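Local coordinates for protein putative 6-phosphogluconolactonase (Neisseria gonorrhoeae, PDB 3LHI) that probably hydrolyses 6-phosphogluconolactone to 6-phosphogluconate, the second step in the oxidative branch of the pentose phosphate pathway, at residues A21-L26 against N51-K56; K126-L131 against I176-D181; G136-G139 against I144-K147. All coordinates share one frame; numbering follows the deposited sequence.

Interaction 1. Residues A21-L26 against N51-K56; sequences AVADAL and NALSQK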
loop_
_atom_site.group_PDB
_atom_site.type_symbol
_atom_site.label_atom_id
_atom_site.label_comp_id
_atom_site.label_asym_id
_atom_site.label_seq_id
_atom_site.Cartn_x
_atom_site.Cartn_y
_atom_site.Cartn_z
ATOM N N ALA A 21 8.317 -8.992 -10.417
ATOM C CA ALA A 21 8.448 -7.597 -10.835
ATOM C C ALA A 21 8.841 -6.710 -9.665
ATOM O O ALA A 21 9.658 -5.798 -9.823
ATOM C CB ALA A 21 7.144 -7.096 -11.491
ATOM N N VAL A 22 8.246 -6.938 -8.489
ATOM C CA VAL A 22 8.581 -6.143 -7.318
ATOM C C VAL A 22 10.016 -6.401 -6.868
ATOM O O VAL A 22 10.732 -5.445 -6.525
ATOM C CB VAL A 22 7.527 -6.404 -6.187
ATOM C CG1 VAL A 22 8.052 -5.881 -4.845
ATOM C CG2 VAL A 22 6.168 -5.850 -6.559
ATOM N N ALA A 23 10.462 -7.659 -6.879
ATOM C CA ALA A 23 11.819 -7.965 -6.533
ATOM C C ALA A 23 12.794 -7.269 -7.487
ATOM O O ALA A 23 13.796 -6.705 -7.030
ATOM C CB ALA A 23 12.056 -9.482 -6.529
ATOM N N ASP A 24 12.462 -7.256 -8.771
ATOM C CA ASP A 24 13.344 -6.576 -9.741
ATOM C C ASP A 24 13.382 -5.060 -9.460
ATOM O O ASP A 24 14.448 -4.420 -9.525
ATOM C CB ASP A 24 12.889 -6.814 -11.162
ATOM C CG ASP A 24 13.221 -8.209 -11.666
ATOM O OD1 ASP A 24 14.002 -8.951 -11.006
ATOM O OD2 ASP A 24 12.653 -8.543 -12.737
ATOM N N ALA A 25 12.250 -4.469 -9.098
ATOM C CA ALA A 25 12.218 -3.015 -8.799
ATOM C C ALA A 25 13.016 -2.726 -7.520
ATOM O O ALA A 25 13.771 -1.748 -7.424
ATOM C CB ALA A 25 10.749 -2.552 -8.667
ATOM N N LEU A 26 12.881 -3.559 -6.484
ATOM C CA LEU A 26 13.674 -3.408 -5.286
ATOM C C LEU A 26 15.165 -3.519 -5.578
ATOM O O LEU A 26 15.979 -2.778 -5.046
ATOM C CB LEU A 26 13.246 -4.385 -4.210
ATOM C CG LEU A 26 11.865 -4.099 -3.599
ATOM C CD1 LEU A 26 11.456 -5.329 -2.706
ATOM C CD2 LEU A 26 11.803 -2.806 -2.774
ATOM N N ASN A 51 3.899 -14.080 0.126
ATOM C CA ASN A 51 4.596 -15.331 0.342
ATOM C C ASN A 51 5.690 -15.546 -0.716
ATOM O O ASN A 51 6.828 -15.917 -0.379
ATOM C CB ASN A 51 3.593 -16.485 0.399
ATOM C CG ASN A 51 4.261 -17.805 0.659
ATOM O OD1 ASN A 51 4.835 -18.000 1.733
ATOM N ND2 ASN A 51 4.246 -18.663 -0.349
ATOM N N ALA A 52 5.360 -15.338 -1.974
ATOM C CA ALA A 52 6.326 -15.487 -3.044
ATOM C C ALA A 52 7.490 -14.486 -2.857
ATOM O O ALA A 52 8.667 -14.811 -3.057
ATOM C CB ALA A 52 5.675 -15.326 -4.408
ATOM N N LEU A 53 7.169 -13.229 -2.561
ATOM C CA LEU A 53 8.204 -12.203 -2.421
ATOM C C LEU A 53 9.128 -12.549 -1.268
ATOM O O LEU A 53 10.353 -12.310 -1.361
ATOM C CB LEU A 53 7.565 -10.833 -2.224
ATOM C CG LEU A 53 8.509 -9.655 -2.020
ATOM C CD1 LEU A 53 9.379 -9.462 -3.283
ATOM C CD2 LEU A 53 7.709 -8.405 -1.725
ATOM N N SER A 54 8.575 -13.122 -0.184
ATOM C CA SER A 54 9.350 -13.420 1.014
ATOM C C SER A 54 10.495 -14.396 0.740
ATOM O O SER A 54 11.463 -14.451 1.512
ATOM C CB SER A 54 8.466 -13.962 2.133
ATOM O OG SER A 54 8.092 -15.330 1.916
ATOM N N GLN A 55 10.363 -15.190 -0.320
ATOM C CA GLN A 55 11.360 -16.189 -0.717
ATOM C C GLN A 55 12.452 -15.649 -1.601
ATOM O O GLN A 55 13.429 -16.347 -1.860
ATOM C CB GLN A 55 10.663 -17.368 -1.423
ATOM C CG GLN A 55 9.698 -18.136 -0.511
ATOM C CD GLN A 55 8.999 -19.276 -1.216
ATOM O OE1 GLN A 55 9.331 -19.606 -2.343
ATOM N NE2 GLN A 55 8.057 -19.884 -0.543
ATOM N N LYS A 56 12.300 -14.435 -2.105
ATOM C CA LYS A 56 13.291 -13.857 -3.006
ATOM C C LYS A 56 14.612 -13.581 -2.252
ATOM O O LYS A 56 14.613 -13.082 -1.085
ATOM C CB LYS A 56 12.745 -12.562 -3.621
ATOM C CG LYS A 56 11.590 -12.746 -4.539
ATOM C CD LYS A 56 12.062 -13.383 -5.845
ATOM C CE LYS A 56 10.987 -13.427 -6.878
ATOM N NZ LYS A 56 11.532 -13.879 -8.230
HETATM O O HOH W 1 12.592 -11.301 -9.687
#
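Helix 11-33 and the C-terminal part of helix 47-54 come closest at Ala23 and Leu53, whose CA atoms lie 6.9 Å apart; no hydrogen bond joins the two segments. Both helices lie against the parallel part of the sheet in a Rossmann-like alpha/beta fold, and helix 47-54 is the crossover helix of the beta-alpha-beta unit that connects the parallel strands 36-40 and 63-71. Val22 and Leu53 cross at about a right angle, Val22 CG1 resting 4.0 Å from Leu53 CD2 and almost as near to CD1. Leu53 keeps CG anti to its backbone N (chi1 178°), which sends both methyls toward helix 11-33. Leu53 CD1 also approaches Ala23, 4.2 Å from both Ala23 N and Ala23 CB. Val22 and Leu53 both pack on Leu38 of strand 36-40 as well, so the sheet covers the side of the pair that faces it. Lys56, just beyond the short helix, bends at chi2 (-72°) and lays its aliphatic chain alongside the small side chain of Ala23, with CG 3.9 Å from Ala23 CB and CD and CE at similar range. The bend carries its ammonium group back to helix 11-33, where Asp20 takes it in a salt bridge. Asp24, one turn further on, does not touch the ammonium directly: a water donates to Asp24 OD1 at 3.0 Å and accepts from Lys56 NZ at 3.1 Å.

Interaction 2. Residues K126-L131 against I176-D181; sequences KQPDVL and ISMTLD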
loop_
_atom_site.group_PDB
_atom_site.type_symbol
_atom_site.label_atom_id
_atom_site.label_comp_id
_atom_site.label_asym_id
_atom_site.label_seq_id
_atom_site.Cartn_x
_atom_site.Cartn_y
_atom_site.Cartn_z
ATOM N N LYS A 126 9.559 6.969 5.781
ATOM C CA LYS A 126 10.500 7.172 4.701
ATOM C C LYS A 126 9.742 7.053 3.372
ATOM O O LYS A 126 8.913 6.153 3.207
ATOM C CB LYS A 126 11.601 6.101 4.753
ATOM C CG LYS A 126 12.337 6.088 6.090
ATOM C CD LYS A 126 13.438 5.053 6.118
ATOM C CE LYS A 126 14.614 5.394 5.211
ATOM N NZ LYS A 126 15.761 4.561 5.672
ATOM N N GLN A 127 10.034 7.915 2.409
ATOM C CA GLN A 127 9.431 7.832 1.107
ATOM C C GLN A 127 9.688 6.452 0.476
ATOM O O GLN A 127 10.854 6.076 0.284
ATOM C CB GLN A 127 9.993 8.903 0.162
ATOM C CG GLN A 127 9.483 8.868 -1.274
ATOM C CD GLN A 127 8.055 9.321 -1.407
ATOM O OE1 GLN A 127 7.779 10.517 -1.152
ATOM N NE2 GLN A 127 7.130 8.410 -1.879
ATOM N N PRO A 128 8.637 5.710 0.132
ATOM C CA PRO A 128 8.893 4.448 -0.517
ATOM C C PRO A 128 9.507 4.545 -1.883
ATOM O O PRO A 128 9.216 5.507 -2.603
ATOM C CB PRO A 128 7.530 3.753 -0.558
ATOM C CG PRO A 128 6.765 4.444 0.518
ATOM C CD PRO A 128 7.254 5.853 0.546
ATOM N N ASP A 129 10.332 3.555 -2.246
ATOM C CA ASP A 129 10.812 3.384 -3.606
ATOM C C ASP A 129 9.841 2.560 -4.421
ATOM O O ASP A 129 9.702 2.734 -5.633
ATOM C CB ASP A 129 12.154 2.692 -3.595
ATOM C CG ASP A 129 13.162 3.486 -2.852
ATOM O OD1 ASP A 129 13.411 4.648 -3.323
ATOM O OD2 ASP A 129 13.681 3.025 -1.814
ATOM N N VAL A 130 9.178 1.600 -3.755
ATOM C CA VAL A 130 8.251 0.658 -4.414
ATOM C C VAL A 130 6.998 0.592 -3.543
ATOM O O VAL A 130 7.117 0.406 -2.320
ATOM C CB VAL A 130 8.876 -0.744 -4.600
ATOM C CG1 VAL A 130 7.874 -1.691 -5.305
ATOM C CG2 VAL A 130 10.200 -0.658 -5.389
ATOM N N LEU A 131 5.844 0.753 -4.157
ATOM C CA LEU A 131 4.546 0.727 -3.460
ATOM C C LEU A 131 3.649 -0.269 -4.164
ATOM O O LEU A 131 3.547 -0.256 -5.393
ATOM C CB LEU A 131 3.923 2.127 -3.523
ATOM C CG LEU A 131 2.450 2.259 -3.172
ATOM C CD1 LEU A 131 2.150 1.894 -1.684
ATOM C CD2 LEU A 131 1.992 3.713 -3.456
ATOM N N ILE A 176 -4.704 5.374 9.188
ATOM C CA ILE A 176 -3.607 6.225 8.797
ATOM C C ILE A 176 -3.229 5.782 7.386
ATOM O O ILE A 176 -2.994 4.591 7.165
ATOM C CB ILE A 176 -2.435 6.214 9.828
ATOM C CG1 ILE A 176 -1.278 7.085 9.335
ATOM C CG2 ILE A 176 -1.980 4.789 10.197
ATOM C CD1 ILE A 176 -0.130 7.118 10.315
ATOM N N SER A 177 -3.177 6.743 6.445
ATOM C CA SER A 177 -2.959 6.484 5.017
ATOM C C SER A 177 -1.844 7.318 4.470
ATOM O O SER A 177 -1.674 8.495 4.810
ATOM C CB SER A 177 -4.180 6.802 4.218
ATOM O OG SER A 177 -4.130 6.364 2.885
HETATM N N MSE A 178 -1.101 6.724 3.539
HETATM C CA MSE A 178 -0.332 7.558 2.622
HETATM C C MSE A 178 -1.297 8.520 1.908
HETATM O O MSE A 178 -2.442 8.198 1.549
HETATM C CB MSE A 178 0.367 6.681 1.599
HETATM C CG MSE A 178 1.610 5.970 2.115
HETATM SE SE MSE A 178 2.499 4.839 0.853
HETATM C CE MSE A 178 3.311 6.175 -0.229
ATOM N N THR A 179 -0.790 9.693 1.634
ATOM C CA THR A 179 -1.489 10.703 0.885
ATOM C C THR A 179 -1.352 10.518 -0.609
ATOM O O THR A 179 -0.468 9.745 -1.085
ATOM C CB THR A 179 -0.990 12.093 1.275
ATOM O OG1 THR A 179 0.410 12.130 0.916
ATOM C CG2 THR A 179 -1.217 12.430 2.738
ATOM N N LEU A 180 -2.165 11.183 -1.406
ATOM C CA LEU A 180 -1.996 11.170 -2.840
ATOM C C LEU A 180 -0.584 11.609 -3.260
ATOM O O LEU A 180 0.028 10.991 -4.140
ATOM C CB LEU A 180 -3.068 12.016 -3.508
ATOM C CG LEU A 180 -3.040 12.048 -5.017
ATOM C CD1 LEU A 180 -3.143 10.688 -5.686
ATOM C CD2 LEU A 180 -4.140 13.001 -5.503
ATOM N N ASP A 181 -0.085 12.660 -2.607
ATOM C CA ASP A 181 1.279 13.155 -2.910
ATOM C C ASP A 181 2.309 12.088 -2.670
ATOM O O ASP A 181 3.242 11.918 -3.477
ATOM C CB ASP A 181 1.565 14.410 -2.071
ATOM C CG ASP A 181 2.946 14.958 -2.286
ATOM O OD1 ASP A 181 3.863 14.555 -1.546
ATOM O OD2 ASP A 181 3.063 15.812 -3.163
#
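Thr179 OG1, one residue past the Met178 side chain that touches Pro128 and Leu131, is held by two groups: it bonds to the carbonyl Val161 O and, as N-cap of helix 180-184, accepts the backbone N-H of Ala182. This cap follows directly on strand 175-178, which pairs antiparallel with strands 63-71 and 163-166 in the mixed sheet of this Rossmann-like alpha/beta fold. One residue before Met178, Ser177 OG donates to Met178 O at 2.8 Å, tilted 26° from the carbonyl plane, and is also bonded to Ser143 N. The strand end is thus tied down through both neighbours of Met178, here selenomethionine. Its side chain runs out straight at chi2 (179°) and then turns at chi3 (74°), reaching across to strand 130-133 and the loop before it, so that selenium and methyl meet different partners. Behind these, Leu131 and Pro128 both rest on Ala39 of strand 36-40, while Met178 is backed by Leu163 of strand 163-166. The methyl CE packs on the proline ring, 3.9 Å from Pro128 CG and 4.0 Å from Pro128 CD; Leu131 meets Met178 tip to tip, its CD1 lying 3.9 Å from the selenium SE.

Interaction 3. Residues G136-G139 against I144-K147; sequences GNDG and IFPK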
loop_
_atom_site.group_PDB
_atom_site.type_symbol
_atom_site.label_atom_id
_atom_site.label_comp_id
_atom_site.label_asym_id
_atom_site.label_seq_id
_atom_site.Cartn_x
_atom_site.Cartn_y
_atom_site.Cartn_z
ATOM N N GLY A 136 -10.488 -1.170 -3.407
ATOM C CA GLY A 136 -11.765 -1.707 -2.962
ATOM C C GLY A 136 -12.817 -1.682 -4.065
ATOM O O GLY A 136 -12.644 -1.093 -5.138
ATOM N N ASN A 137 -13.954 -2.318 -3.744
ATOM C CA ASN A 137 -15.093 -2.308 -4.638
ATOM C C ASN A 137 -15.704 -0.919 -4.802
ATOM O O ASN A 137 -16.388 -0.685 -5.775
ATOM C CB ASN A 137 -16.151 -3.273 -4.103
ATOM C CG ASN A 137 -15.755 -4.744 -4.249
ATOM O OD1 ASN A 137 -14.988 -5.145 -5.145
ATOM N ND2 ASN A 137 -16.365 -5.578 -3.405
ATOM N N ASP A 138 -15.381 -0.001 -3.888
ATOM C CA ASP A 138 -15.727 1.415 -3.956
ATOM C C ASP A 138 -14.723 2.246 -4.743
ATOM O O ASP A 138 -14.847 3.465 -4.809
ATOM C CB ASP A 138 -15.904 1.983 -2.536
ATOM C CG ASP A 138 -14.632 1.957 -1.722
ATOM O OD1 ASP A 138 -13.656 1.312 -2.164
ATOM O OD2 ASP A 138 -14.626 2.614 -0.676
ATOM N N GLY A 139 -13.684 1.614 -5.287
ATOM C CA GLY A 139 -12.633 2.355 -5.941
ATOM C C GLY A 139 -11.607 3.056 -5.054
ATOM O O GLY A 139 -10.733 3.772 -5.608
ATOM N N ILE A 144 -7.548 6.026 1.380
ATOM C CA ILE A 144 -8.154 7.230 0.821
ATOM C C ILE A 144 -9.564 6.843 0.345
ATOM O O ILE A 144 -9.777 6.390 -0.764
ATOM C CB ILE A 144 -7.320 7.818 -0.307
ATOM C CG1 ILE A 144 -5.900 8.059 0.173
ATOM C CG2 ILE A 144 -7.992 9.103 -0.812
ATOM C CD1 ILE A 144 -4.909 8.490 -0.970
ATOM N N PHE A 145 -10.483 6.930 1.282
ATOM C CA PHE A 145 -11.861 6.537 1.080
ATOM C C PHE A 145 -12.710 7.740 0.587
ATOM O O PHE A 145 -12.526 8.852 1.077
ATOM C CB PHE A 145 -12.464 6.043 2.390
ATOM C CG PHE A 145 -12.064 4.631 2.767
ATOM C CD1 PHE A 145 -12.824 3.580 2.346
ATOM C CD2 PHE A 145 -10.934 4.379 3.557
ATOM C CE1 PHE A 145 -12.459 2.264 2.700
ATOM C CE2 PHE A 145 -10.560 3.101 3.888
ATOM C CZ PHE A 145 -11.334 2.026 3.460
ATOM N N PRO A 146 -13.607 7.508 -0.376
ATOM C CA PRO A 146 -14.311 8.647 -0.999
ATOM C C PRO A 146 -15.212 9.453 -0.075
ATOM O O PRO A 146 -15.422 10.647 -0.330
ATOM C CB PRO A 146 -15.091 7.986 -2.116
ATOM C CG PRO A 146 -15.288 6.558 -1.648
ATOM C CD PRO A 146 -14.025 6.219 -0.953
ATOM N N LYS A 147 -15.744 8.865 0.987
ATOM C CA LYS A 147 -16.588 9.598 1.941
ATOM C C LYS A 147 -15.843 10.089 3.170
ATOM O O LYS A 147 -16.419 10.693 4.062
ATOM C CB LYS A 147 -17.795 8.728 2.377
ATOM C CG LYS A 147 -18.659 8.315 1.200
ATOM C CD LYS A 147 -19.930 7.674 1.646
ATOM C CE LYS A 147 -20.831 7.311 0.429
ATOM N NZ LYS A 147 -20.169 7.329 -0.964
#
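On the turn side, Asp138 OD2 makes the contact, 3.6 Å from Phe145 CD1 and 3.7 Å from Pro146 CD. The oxygen approaches the phenylalanine ring obliquely, with carboxylate and ring planes 57° apart, and the proline meets it through the ring carbon next to its nitrogen. These are carbon-to-oxygen packing contacts; the hydrogen bond of the carboxylate is made by its other oxygen, OD1, with His140 ND1. The same histidine stacks its ring on Phe145 and touches Pro146, so it holds the carboxylate and at the same time shapes the surface the carboxylate rests on. Asp138 CG stands between the backbone N and the carbonyl carbon (chi1 64°), which turns the group across to segment 144-147. One shell further out, a type I turn sets the backbone of Asp138: Gly139 N bonds to Gly136 O at 2.9 Å. Pro146 O is held by Arg211, and Phe145 packs on Arg175 and Pro168. The run Gly-Asn-Asp-Gly followed by His140, with Ile-Phe-Pro a few residues later, matches the Gly-x-Asp-Gly-His signature loop of 6-phosphogluconolactonases, which in relatives lies at the active site.

Interaction 1 closes before interaction 2 opens, and both segments of interaction 3 fall between those of interaction 2. Interactions 1 and 2 have centres 19 Å apart and meet where Leu26 CD2 packs on Val130 CG2 at 3.7 Å. The centres of interactions 2 and 3 are about 17 Å apart, and these two touch where Ile144 CD1 lies 3.5 Å from Met178 O. Interactions 1 and 3 do not touch and sit on opposite sides of the chain's centre. Strand 130-133 is covered by helix 11-33 and runs on into the loop that carries interaction 3, the signature loop of the family.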